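Local structure of beta-galactosidase (Trichoderma reesei, 3OG2) at residues T481-Y486 / L545-V550; T455-G460 / F472-F477; R134-L139 / T687-Y692. The protein probably hydrolyses terminal non-reducing beta-D-galactose residues of beta-D-galactosides, as an N-glycosylated glycoside hydrolase of family 35. All blocks are in the same frame, centred on the assembly; numbering follows the deposited sequence. Where two conformers were deposited one is given.

Contact 1 of 3, residues T481-Y486 / L545-V550; sequences TVLVLY and LVIYMV
Thr-481 to Tyr-486 pairs with Leu-545 to Val-550 as neighbouring parallel strands, joined by a ladder of five backbone hydrogen bonds. On the first strand the odd residues do the bonding: Thr-481 O takes the N-H of Val-546 (N to O 2.8 Å), Leu-483 gives its N-H to Val-546 O and takes that of Tyr-548, and Leu-485 does the same with Tyr-548 O and Val-550 N. All five are close to straight; the least so, Leu-483 N to Val-546 O, still has 160° at the hydrogen. Each of these five carbonyls also meets a CA-H, as Ile-547 CA at 3.3 Å from Leu-483 O; past the last rung Tyr-486 CA lies 3.1 Å from Val-550 O. The even residues of the first strand turn their polar groups the other way: Val-482 bonds to Asn-475, Val-484 to Phe-472 and Thr-473, and Tyr-486 to Glu-470, so strand 481-486 is bonded along both of its edges.

Tyr-548 leans diagonally across to Val-482, with CE1 3.7 Å from CG1. Its CG lies beside its own N (chi1 -64°), which puts Leu-483 O at the ring edge, 3.9 Å from CD1. Its OH is hydrogen-bonded to both Asp-640 and Lys-480. A phenylalanine here would keep the ring against Val-482 but would probably leave Asp-640 without this hydroxyl and cost Lys-480 a partner too. On the other face, Ile-547 CG2, in one of the two conformers of this residue, serves two leucines, 3.8 Å from Leu-485 CD1 and 4.0 Å from Leu-483 CD2, while Phe-495 of strand 492-497 packs on Leu-485 and Ile-547. This is the parallel pair inside an otherwise antiparallel five-stranded sheet of beta-galactosidase domain 2.

Contact 2 of 3, residues T455-G460 / F472-F477; sequences TDYPVG and FTWNEF
Trp-474 and the strand end Tyr-457 to Gly-460 meet where two sheets of beta-galactosidase domain 2 face each other: strand 450-459 belongs to the large antiparallel sheet, strand 470-476 to the edge of the smaller mixed one. The segments share no backbone ladder; their axes pass 8.4 Å apart, and the indole of Trp-474 bridges them. At the start of the strand end, Asp-456 and Tyr-457 both face Leu-464 in a G1 beta bulge, where the chain turns the corner.

With CG set between its own N and carbonyl carbon (chi1 64°), Trp-474 stands up from its strand and lays one face of the indole against the backbone of Val-459 and Gly-460. Val-459 CA makes a CH-pi contact 3.9 Å from the centroid of the six-membered ring, almost exactly on its normal. Farther out, Gly-460 N lies over the same ring, 3.2 Å from CZ3. Val-459 CG1 runs past in the opposite direction and covers the root of the indole, 3.8 Å from Trp-474 CB.

Tyr-457 takes the other end. Its plane is turned 87° from the indole, and CE1 comes 3.8 Å from Trp-474 CD1. The polar groups here look mainly elsewhere: Tyr-457 OH bonds to Ser-372 OG and Trp-474 NE1 to Val-371 O, both on the loop after helix 357-370. Between themselves they make one weak, bent bond, from Trp-474 NE1 to Tyr-457 OH, of 3.3 Å.

Contact 3 of 3, residues R134-L139 / T687-Y692; sequences RVKGKL and TSNNTY. With NAG (2-acetamido-2-deoxy-beta-D-glucopyranose), chain E.
Asn-689 and Thr-691, first and third residues of an N-X-T glycosylation sequon, lie against Arg-134 to Lys-136 in a loop of the TIM-barrel domain. Asn-689 carries the glycan, its ND2 bonded covalently to NAG C1. The sequon loop is shaped by two small turns: an ST turn at Ser-688 and an Asx turn at Asn-690.

Lys-136 can be followed along the whole contact. Its CB touches Thr-691 CG2 at 3.9 Å, and CG, set beside the backbone N (chi1 -63°), comes 3.6 Å from Asn-689 O. The chain then runs out extended across the asparagine, bringing CE to 3.1 Å from the OD1 of Asn-689. At the tip, NZ gives a hydrogen bond of 3.2 Å to NAG O6, so one lysine follows the linkage from protein backbone to sugar.

Backbone carbonyls of the barrel loop take further bonds. Thr-691 OG1 donates to Lys-136 O over 2.8 Å, and a water sits among Val-135 O, Asn-689 O and Thr-691 OG1. The N-H remaining on the glycosylated Asn-689 ND2 reaches Arg-134 O at 3.2 Å. Beyond it Arg-134, salt-bridged to Glu-830 through NH1, bends at chi3 (-53°) and meets the acetamido oxygen of the sugar at its guanidinium edge, NE to NAG O7 3.0 Å.

Overall arrangement
Contacts 1 and 2 meet in one sheet, through strand 470-476 of contact 2, while contact 3 lies on the opposite side of the chain's centre, its own centre about 64 and 60 Å from theirs. Strands 470-476 and 481-487 are neighbours, so the strand carrying Trp-474 in contact 2 also flanks contact 1. Contact 1 is fully buried and held by regular backbone bonds with apolar faces; contact 2, partly buried, joins two sheets through an aromatic ring over backbone. Contact 3 is a surface contact without regular structure, polar and sugar-bearing, and ties the catalytic-barrel family region to a much later all-beta one, enclosing both others along the sequence.

Contact 1 of 3, residues T481-Y486 / L545-V550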
loop_
_atom_site.group_PDB
_atom_site.type_symbol
_atom_site.label_atom_id
_atom_site.label_comp_id
_atom_site.label_asym_id
_atom_site.label_seq_id
_atom_site.Cartn_x
_atom_site.Cartn_y
_atom_site.Cartn_z
ATOM N N THR A 481 36.590 5.704 -9.980
ATOM C CA THR A 481 35.308 6.315 -9.597
ATOM C C THR A 481 34.348 6.116 -10.750
ATOM O O THR A 481 34.752 6.334 -11.893
ATOM C CB THR A 481 35.500 7.803 -9.265
ATOM O OG1 THR A 481 36.385 7.927 -8.142
ATOM C CG2 THR A 481 34.215 8.496 -8.856
ATOM N N VAL A 482 33.130 5.679 -10.470
ATOM C CA VAL A 482 32.163 5.426 -11.526
ATOM C C VAL A 482 31.023 6.395 -11.393
ATOM O O VAL A 482 30.539 6.627 -10.260
ATOM C CB VAL A 482 31.656 3.981 -11.388
ATOM C CG1 VAL A 482 30.412 3.789 -12.235
ATOM C CG2 VAL A 482 32.754 3.030 -11.801
ATOM N N LEU A 483 30.569 6.968 -12.497
ATOM C CA LEU A 483 29.419 7.861 -12.555
ATOM C C LEU A 483 28.482 7.320 -13.651
ATOM O O LEU A 483 28.979 7.001 -14.736
ATOM C CB LEU A 483 29.896 9.268 -12.929
ATOM C CG LEU A 483 28.813 10.291 -13.236
ATOM C CD1 LEU A 483 27.932 10.581 -12.015
ATOM C CD2 LEU A 483 29.464 11.597 -13.728
ATOM N N VAL A 484 27.208 7.172 -13.369
ATOM C CA VAL A 484 26.220 6.703 -14.346
ATOM C C VAL A 484 25.249 7.844 -14.581
ATOM O O VAL A 484 24.590 8.305 -13.617
ATOM C CB VAL A 484 25.466 5.460 -13.849
ATOM C CG1 VAL A 484 24.477 4.994 -14.934
ATOM C CG2 VAL A 484 26.466 4.364 -13.465
ATOM N N LEU A 485 25.181 8.285 -15.831
ATOM C CA LEU A 485 24.330 9.397 -16.255
ATOM C C LEU A 485 23.298 8.879 -17.270
ATOM O O LEU A 485 23.625 7.923 -18.031
ATOM C CB LEU A 485 25.157 10.465 -17.005
ATOM C CG LEU A 485 26.265 11.126 -16.184
ATOM C CD1 LEU A 485 27.019 12.132 -17.046
ATOM C CD2 LEU A 485 25.653 11.823 -14.969
ATOM N N TYR A 486 22.122 9.478 -17.293
ATOM C CA TYR A 486 21.158 9.022 -18.285
ATOM C C TYR A 486 20.329 10.169 -18.840
ATOM O O TYR A 486 20.126 11.224 -18.232
ATOM C CB TYR A 486 20.209 7.909 -17.739
ATOM C CG TYR A 486 19.267 8.442 -16.651
ATOM C CD1 TYR A 486 19.707 8.509 -15.330
ATOM C CD2 TYR A 486 17.983 8.887 -16.928
ATOM C CE1 TYR A 486 18.862 8.995 -14.332
ATOM C CE2 TYR A 486 17.141 9.383 -15.956
ATOM C CZ TYR A 486 17.599 9.432 -14.636
ATOM O OH TYR A 486 16.751 9.935 -13.647
ATOM N N LEU A 545 38.318 8.377 -13.373
ATOM C CA LEU A 545 36.849 8.525 -13.448
ATOM C C LEU A 545 36.330 7.833 -14.704
ATOM O O LEU A 545 36.831 8.057 -15.795
ATOM C CB LEU A 545 36.521 10.024 -13.487
ATOM C CG LEU A 545 35.013 10.338 -13.651
ATOM C CD1 LEU A 545 34.197 9.830 -12.473
ATOM C CD2 LEU A 545 34.782 11.808 -13.883
ATOM N N VAL A 546 35.348 6.962 -14.559
ATOM C CA VAL A 546 34.711 6.286 -15.694
ATOM C C VAL A 546 33.242 6.675 -15.692
ATOM O O VAL A 546 32.575 6.507 -14.677
ATOM C CB VAL A 546 34.862 4.776 -15.591
ATOM C CG1 VAL A 546 34.179 4.184 -16.814
ATOM C CG2 VAL A 546 36.341 4.413 -15.458
ATOM N N ILE A 547 32.806 7.248 -16.817
ATOM C CA ILE A 547 31.413 7.678 -16.930
ATOM C C ILE A 547 30.683 6.756 -17.913
ATOM O O ILE A 547 31.157 6.597 -19.044
ATOM C CB ILE A 547 31.269 9.155 -17.338
ATOM C CG1 ILE A 547 32.231 10.053 -16.561
ATOM C CG2 ILE A 547 29.817 9.573 -17.146
ATOM C CD1 ILE A 547 33.440 10.560 -17.341
ATOM N N TYR A 548 29.584 6.200 -17.418
ATOM C CA TYR A 548 28.689 5.367 -18.225
ATOM C C TYR A 548 27.503 6.213 -18.581
ATOM O O TYR A 548 26.821 6.737 -17.672
ATOM C CB TYR A 548 28.255 4.150 -17.419
ATOM C CG TYR A 548 29.368 3.211 -17.034
ATOM C CD1 TYR A 548 30.262 3.539 -16.010
ATOM C CD2 TYR A 548 29.566 1.985 -17.651
ATOM C CE1 TYR A 548 31.287 2.698 -15.637
ATOM C CE2 TYR A 548 30.606 1.128 -17.281
ATOM C CZ TYR A 548 31.477 1.489 -16.277
ATOM O OH TYR A 548 32.495 0.637 -15.878
ATOM N N MET A 549 27.238 6.393 -19.879
ATOM C CA MET A 549 26.192 7.281 -20.386
ATOM C C MET A 549 25.124 6.421 -21.041
ATOM O O MET A 549 25.432 5.829 -22.095
ATOM C CB MET A 549 26.809 8.247 -21.375
ATOM C CG MET A 549 27.693 9.316 -20.691
ATOM S SD MET A 549 28.839 10.056 -21.891
ATOM C CE MET A 549 30.192 8.911 -21.706
ATOM N N VAL A 550 23.934 6.346 -20.483
ATOM C CA VAL A 550 22.919 5.439 -20.973
ATOM C C VAL A 550 21.597 6.167 -21.232
ATOM O O VAL A 550 21.409 7.308 -20.799
ATOM C CB VAL A 550 22.676 4.287 -19.966
ATOM C CG1 VAL A 550 23.955 3.462 -19.813
ATOM C CG2 VAL A 550 22.189 4.799 -18.613
#

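Contact 2 of 3, residues T455-G460 / F472-F477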
loop_
_atom_site.group_PDB
_atom_site.type_symbol
_atom_site.label_atom_id
_atom_site.label_comp_id
_atom_site.label_asym_id
_atom_site.label_seq_id
_atom_site.Cartn_x
_atom_site.Cartn_y
_atom_site.Cartn_z
ATOM N N THR A 455 24.925 21.809 -11.095
ATOM C CA THR A 455 26.225 22.470 -11.245
ATOM C C THR A 455 27.089 22.207 -9.998
ATOM O O THR A 455 26.559 22.054 -8.865
ATOM C CB THR A 455 26.162 23.978 -11.561
ATOM O OG1 THR A 455 25.615 24.677 -10.452
ATOM C CG2 THR A 455 25.285 24.282 -12.787
ATOM N N ASP A 456 28.404 22.173 -10.184
ATOM C CA ASP A 456 29.384 21.878 -9.158
ATOM C C ASP A 456 28.941 20.716 -8.283
ATOM O O ASP A 456 28.835 20.791 -7.046
ATOM C CB ASP A 456 29.637 23.117 -8.283
ATOM C CG ASP A 456 30.349 24.140 -9.176
ATOM O OD1 ASP A 456 31.523 23.881 -9.569
ATOM O OD2 ASP A 456 29.755 25.172 -9.502
ATOM N N TYR A 457 28.641 19.602 -8.962
ATOM C CA TYR A 457 28.141 18.405 -8.290
ATOM C C TYR A 457 29.321 17.531 -7.941
ATOM O O TYR A 457 30.048 17.073 -8.850
ATOM C CB TYR A 457 27.169 17.699 -9.241
ATOM C CG TYR A 457 26.574 16.450 -8.638
ATOM C CD1 TYR A 457 27.221 15.200 -8.804
ATOM C CD2 TYR A 457 25.399 16.494 -7.893
ATOM C CE1 TYR A 457 26.698 14.052 -8.247
ATOM C CE2 TYR A 457 24.866 15.340 -7.356
ATOM C CZ TYR A 457 25.514 14.127 -7.548
ATOM O OH TYR A 457 25.016 12.970 -6.995
ATOM N N PRO A 458 29.547 17.227 -6.671
ATOM C CA PRO A 458 30.714 16.419 -6.330
ATOM C C PRO A 458 30.523 14.929 -6.624
ATOM O O PRO A 458 29.475 14.314 -6.304
ATOM C CB PRO A 458 30.847 16.603 -4.806
ATOM C CG PRO A 458 29.538 17.140 -4.366
ATOM C CD PRO A 458 28.783 17.686 -5.514
ATOM N N VAL A 459 31.528 14.347 -7.249
ATOM C CA VAL A 459 31.580 12.941 -7.565
ATOM C C VAL A 459 32.848 12.385 -6.940
ATOM O O VAL A 459 33.898 12.142 -7.566
ATOM C CB VAL A 459 31.526 12.686 -9.072
ATOM C CG1 VAL A 459 31.467 11.178 -9.383
ATOM C CG2 VAL A 459 30.313 13.391 -9.706
ATOM N N GLY A 460 32.861 12.220 -5.624
ATOM C CA GLY A 460 34.090 11.782 -4.940
ATOM C C GLY A 460 35.133 12.885 -5.020
ATOM O O GLY A 460 34.939 14.052 -4.665
ATOM N N PHE A 472 22.183 8.799 -12.126
ATOM C CA PHE A 472 21.599 7.585 -11.538
ATOM C C PHE A 472 22.346 7.234 -10.249
ATOM O O PHE A 472 21.753 7.076 -9.185
ATOM C CB PHE A 472 21.617 6.432 -12.568
ATOM C CG PHE A 472 21.196 5.149 -11.883
ATOM C CD1 PHE A 472 19.854 4.963 -11.511
ATOM C CD2 PHE A 472 22.111 4.149 -11.610
ATOM C CE1 PHE A 472 19.473 3.790 -10.881
ATOM C CE2 PHE A 472 21.717 2.972 -10.970
ATOM C CZ PHE A 472 20.390 2.777 -10.619
ATOM N N THR A 473 23.668 7.116 -10.321
ATOM C CA THR A 473 24.470 6.835 -9.134
ATOM C C THR A 473 25.904 7.205 -9.410
ATOM O O THR A 473 26.290 7.447 -10.589
ATOM C CB THR A 473 24.362 5.350 -8.713
ATOM O OG1 THR A 473 24.808 5.222 -7.356
ATOM C CG2 THR A 473 25.235 4.433 -9.578
ATOM N N TRP A 474 26.704 7.225 -8.359
ATOM C CA TRP A 474 28.162 7.283 -8.568
ATOM C C TRP A 474 28.773 6.666 -7.318
ATOM O O TRP A 474 28.120 6.665 -6.267
ATOM C CB TRP A 474 28.683 8.704 -8.800
ATOM C CG TRP A 474 28.491 9.602 -7.619
ATOM C CD1 TRP A 474 27.410 10.414 -7.401
ATOM C CD2 TRP A 474 29.368 9.781 -6.505
ATOM N NE1 TRP A 474 27.557 11.087 -6.213
ATOM C CE2 TRP A 474 28.744 10.719 -5.642
ATOM C CE3 TRP A 474 30.609 9.211 -6.169
ATOM C CZ2 TRP A 474 29.358 11.097 -4.463
ATOM C CZ3 TRP A 474 31.225 9.597 -4.977
ATOM C CH2 TRP A 474 30.572 10.544 -4.141
ATOM N N ASN A 475 29.998 6.141 -7.434
ATOM C CA ASN A 475 30.701 5.707 -6.247
ATOM C C ASN A 475 32.192 5.714 -6.543
ATOM O O ASN A 475 32.640 5.591 -7.676
ATOM C CB ASN A 475 30.243 4.287 -5.791
ATOM C CG ASN A 475 30.396 4.196 -4.280
ATOM O OD1 ASN A 475 31.153 4.976 -3.606
ATOM N ND2 ASN A 475 29.648 3.348 -3.643
ATOM N N GLU A 476 32.955 5.885 -5.475
ATOM C CA GLU A 476 34.414 5.794 -5.465
ATOM C C GLU A 476 34.771 4.364 -5.068
ATOM O O GLU A 476 34.572 3.990 -3.921
ATOM C CB GLU A 476 34.970 6.826 -4.484
ATOM C CG GLU A 476 36.509 6.714 -4.498
ATOM C CD GLU A 476 37.237 7.818 -3.789
ATOM O OE1 GLU A 476 36.641 8.892 -3.567
ATOM O OE2 GLU A 476 38.420 7.574 -3.496
ATOM N N PHE A 477 35.297 3.545 -5.961
ATOM C CA PHE A 477 35.759 2.196 -5.733
ATOM C C PHE A 477 37.268 2.246 -5.546
ATOM O O PHE A 477 37.918 3.286 -5.638
ATOM C CB PHE A 477 35.378 1.299 -6.905
ATOM C CG PHE A 477 33.880 1.232 -7.100
ATOM C CD1 PHE A 477 33.101 0.612 -6.159
ATOM C CD2 PHE A 477 33.244 1.793 -8.207
ATOM C CE1 PHE A 477 31.727 0.570 -6.312
ATOM C CE2 PHE A 477 31.880 1.707 -8.377
ATOM C CZ PHE A 477 31.092 1.058 -7.441
#

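Contact 3 of 3, residues R134-L139 / T687-Y692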
loop_
_atom_site.group_PDB
_atom_site.type_symbol
_atom_site.label_atom_id
_atom_site.label_comp_id
_atom_site.label_asym_id
_atom_site.label_seq_id
_atom_site.Cartn_x
_atom_site.Cartn_y
_atom_site.Cartn_z
ATOM N N ARG A 134 -20.403 2.028 20.625
ATOM C CA ARG A 134 -21.075 2.055 21.897
ATOM C C ARG A 134 -20.482 3.105 22.844
ATOM O O ARG A 134 -20.843 3.178 24.018
ATOM C CB ARG A 134 -20.966 0.682 22.564
ATOM C CG ARG A 134 -21.601 -0.392 21.666
ATOM C CD ARG A 134 -21.859 -1.663 22.463
ATOM N NE ARG A 134 -20.720 -2.232 23.194
ATOM C CZ ARG A 134 -19.888 -3.158 22.689
ATOM N NH1 ARG A 134 -20.060 -3.615 21.437
ATOM N NH2 ARG A 134 -18.891 -3.667 23.413
ATOM N N VAL A 135 -19.561 3.937 22.365
ATOM C CA VAL A 135 -19.008 5.047 23.169
ATOM C C VAL A 135 -19.770 6.291 22.822
ATOM O O VAL A 135 -19.795 6.710 21.671
ATOM C CB VAL A 135 -17.509 5.176 22.841
ATOM C CG1 VAL A 135 -16.944 6.428 23.505
ATOM C CG2 VAL A 135 -16.762 3.945 23.329
ATOM N N LYS A 136 -20.399 6.899 23.842
ATOM C CA LYS A 136 -21.267 8.052 23.539
ATOM C C LYS A 136 -20.523 9.264 23.064
ATOM O O LYS A 136 -21.040 10.008 22.206
ATOM C CB LYS A 136 -22.054 8.416 24.804
ATOM C CG LYS A 136 -22.993 7.281 25.256
ATOM C CD LYS A 136 -23.796 7.655 26.537
ATOM C CE LYS A 136 -24.437 6.425 27.187
ATOM N NZ LYS A 136 -24.896 6.526 28.608
ATOM N N GLY A 137 -19.348 9.531 23.630
ATOM C CA GLY A 137 -18.671 10.795 23.310
ATOM C C GLY A 137 -18.170 10.855 21.888
ATOM O O GLY A 137 -18.012 9.839 21.185
ATOM N N LYS A 138 -17.860 12.090 21.469
ATOM C CA LYS A 138 -17.359 12.266 20.118
ATOM C C LYS A 138 -15.937 11.712 19.947
ATOM O O LYS A 138 -15.013 11.970 20.748
ATOM C CB LYS A 138 -17.347 13.753 19.737
ATOM C CG LYS A 138 -18.725 14.393 19.783
ATOM C CD LYS A 138 -19.538 14.041 18.554
ATOM C CE LYS A 138 -20.851 14.811 18.517
ATOM N NZ LYS A 138 -20.736 16.176 19.103
ATOM N N LEU A 139 -15.772 10.956 18.866
ATOM C CA LEU A 139 -14.488 10.320 18.614
ATOM C C LEU A 139 -13.449 11.339 18.203
ATOM O O LEU A 139 -13.788 12.368 17.566
ATOM C CB LEU A 139 -14.635 9.240 17.514
ATOM C CG LEU A 139 -15.781 8.254 17.760
ATOM C CD1 LEU A 139 -15.937 7.293 16.594
ATOM C CD2 LEU A 139 -15.676 7.509 19.086
ATOM N N THR A 687 -32.431 0.552 24.553
ATOM C CA THR A 687 -31.677 1.786 24.352
ATOM C C THR A 687 -30.336 1.437 23.687
ATOM O O THR A 687 -29.905 0.279 23.719
ATOM C CB THR A 687 -31.379 2.521 25.665
ATOM O OG1 THR A 687 -30.582 1.617 26.475
ATOM C CG2 THR A 687 -32.667 2.819 26.417
ATOM N N SER A 688 -29.781 2.465 23.090
ATOM C CA SER A 688 -28.476 2.402 22.443
ATOM C C SER A 688 -27.569 3.532 22.932
ATOM O O SER A 688 -28.071 4.588 23.223
ATOM C CB SER A 688 -28.604 2.477 20.923
ATOM O OG SER A 688 -27.313 2.430 20.285
ATOM N N ASN A 689 -26.265 3.287 22.996
ATOM C CA ASN A 689 -25.307 4.349 23.276
ATOM C C ASN A 689 -24.863 5.037 21.995
ATOM O O ASN A 689 -24.004 5.931 22.090
ATOM C CB ASN A 689 -24.057 3.750 23.928
ATOM C CG ASN A 689 -24.227 3.398 25.362
ATOM O OD1 ASN A 689 -25.252 3.747 25.966
ATOM N ND2 ASN A 689 -23.276 2.741 26.021
ATOM N N ASN A 690 -25.377 4.585 20.863
ATOM C CA ASN A 690 -25.036 5.173 19.571
ATOM C C ASN A 690 -25.663 6.563 19.458
ATOM O O ASN A 690 -26.840 6.746 19.216
ATOM C CB ASN A 690 -25.445 4.292 18.410
ATOM C CG ASN A 690 -24.800 4.788 17.115
ATOM O OD1 ASN A 690 -24.621 5.953 16.859
ATOM N ND2 ASN A 690 -24.366 3.848 16.270
ATOM N N THR A 691 -24.823 7.580 19.666
ATOM C CA THR A 691 -25.316 8.939 19.683
ATOM C C THR A 691 -25.371 9.493 18.280
ATOM O O THR A 691 -25.948 10.573 18.051
ATOM C CB THR A 691 -24.380 9.791 20.572
ATOM O OG1 THR A 691 -22.991 9.500 20.264
ATOM C CG2 THR A 691 -24.603 9.478 22.053
ATOM N N TYR A 692 -24.808 8.825 17.280
ATOM C CA TYR A 692 -24.817 9.306 15.904
ATOM C C TYR A 692 -26.096 8.910 15.177
ATOM O O TYR A 692 -26.525 9.626 14.281
ATOM C CB TYR A 692 -23.662 8.662 15.173
ATOM C CG TYR A 692 -23.425 9.057 13.752
ATOM C CD1 TYR A 692 -22.935 10.305 13.417
ATOM C CD2 TYR A 692 -23.685 8.191 12.714
ATOM C CE1 TYR A 692 -22.715 10.675 12.110
ATOM C CE2 TYR A 692 -23.470 8.520 11.400
ATOM C CZ TYR A 692 -22.983 9.768 11.107
ATOM O OH TYR A 692 -22.760 10.115 9.784
HETATM C C1 NAG E . -23.135 2.263 27.429
HETATM C C2 NAG E . -22.441 0.908 27.653
HETATM C C3 NAG E . -22.197 0.574 29.115
HETATM C C4 NAG E . -21.547 1.736 29.890
HETATM C C5 NAG E . -22.303 3.025 29.526
HETATM C C6 NAG E . -21.700 4.219 30.274
HETATM C C7 NAG E . -22.446 -1.053 26.167
HETATM C C8 NAG E . -23.218 -2.342 25.946
HETATM N N2 NAG E . -23.064 -0.200 26.990
HETATM O O3 NAG E . -21.404 -0.595 29.278
HETATM O O4 NAG E . -21.655 1.461 31.292
HETATM O O5 NAG E . -22.284 3.216 28.092
HETATM O O6 NAG E . -22.556 5.334 30.368
HETATM O O7 NAG E . -21.236 -1.063 25.885
HETATM O O HOH W 1 -22.066 6.382 20.359
#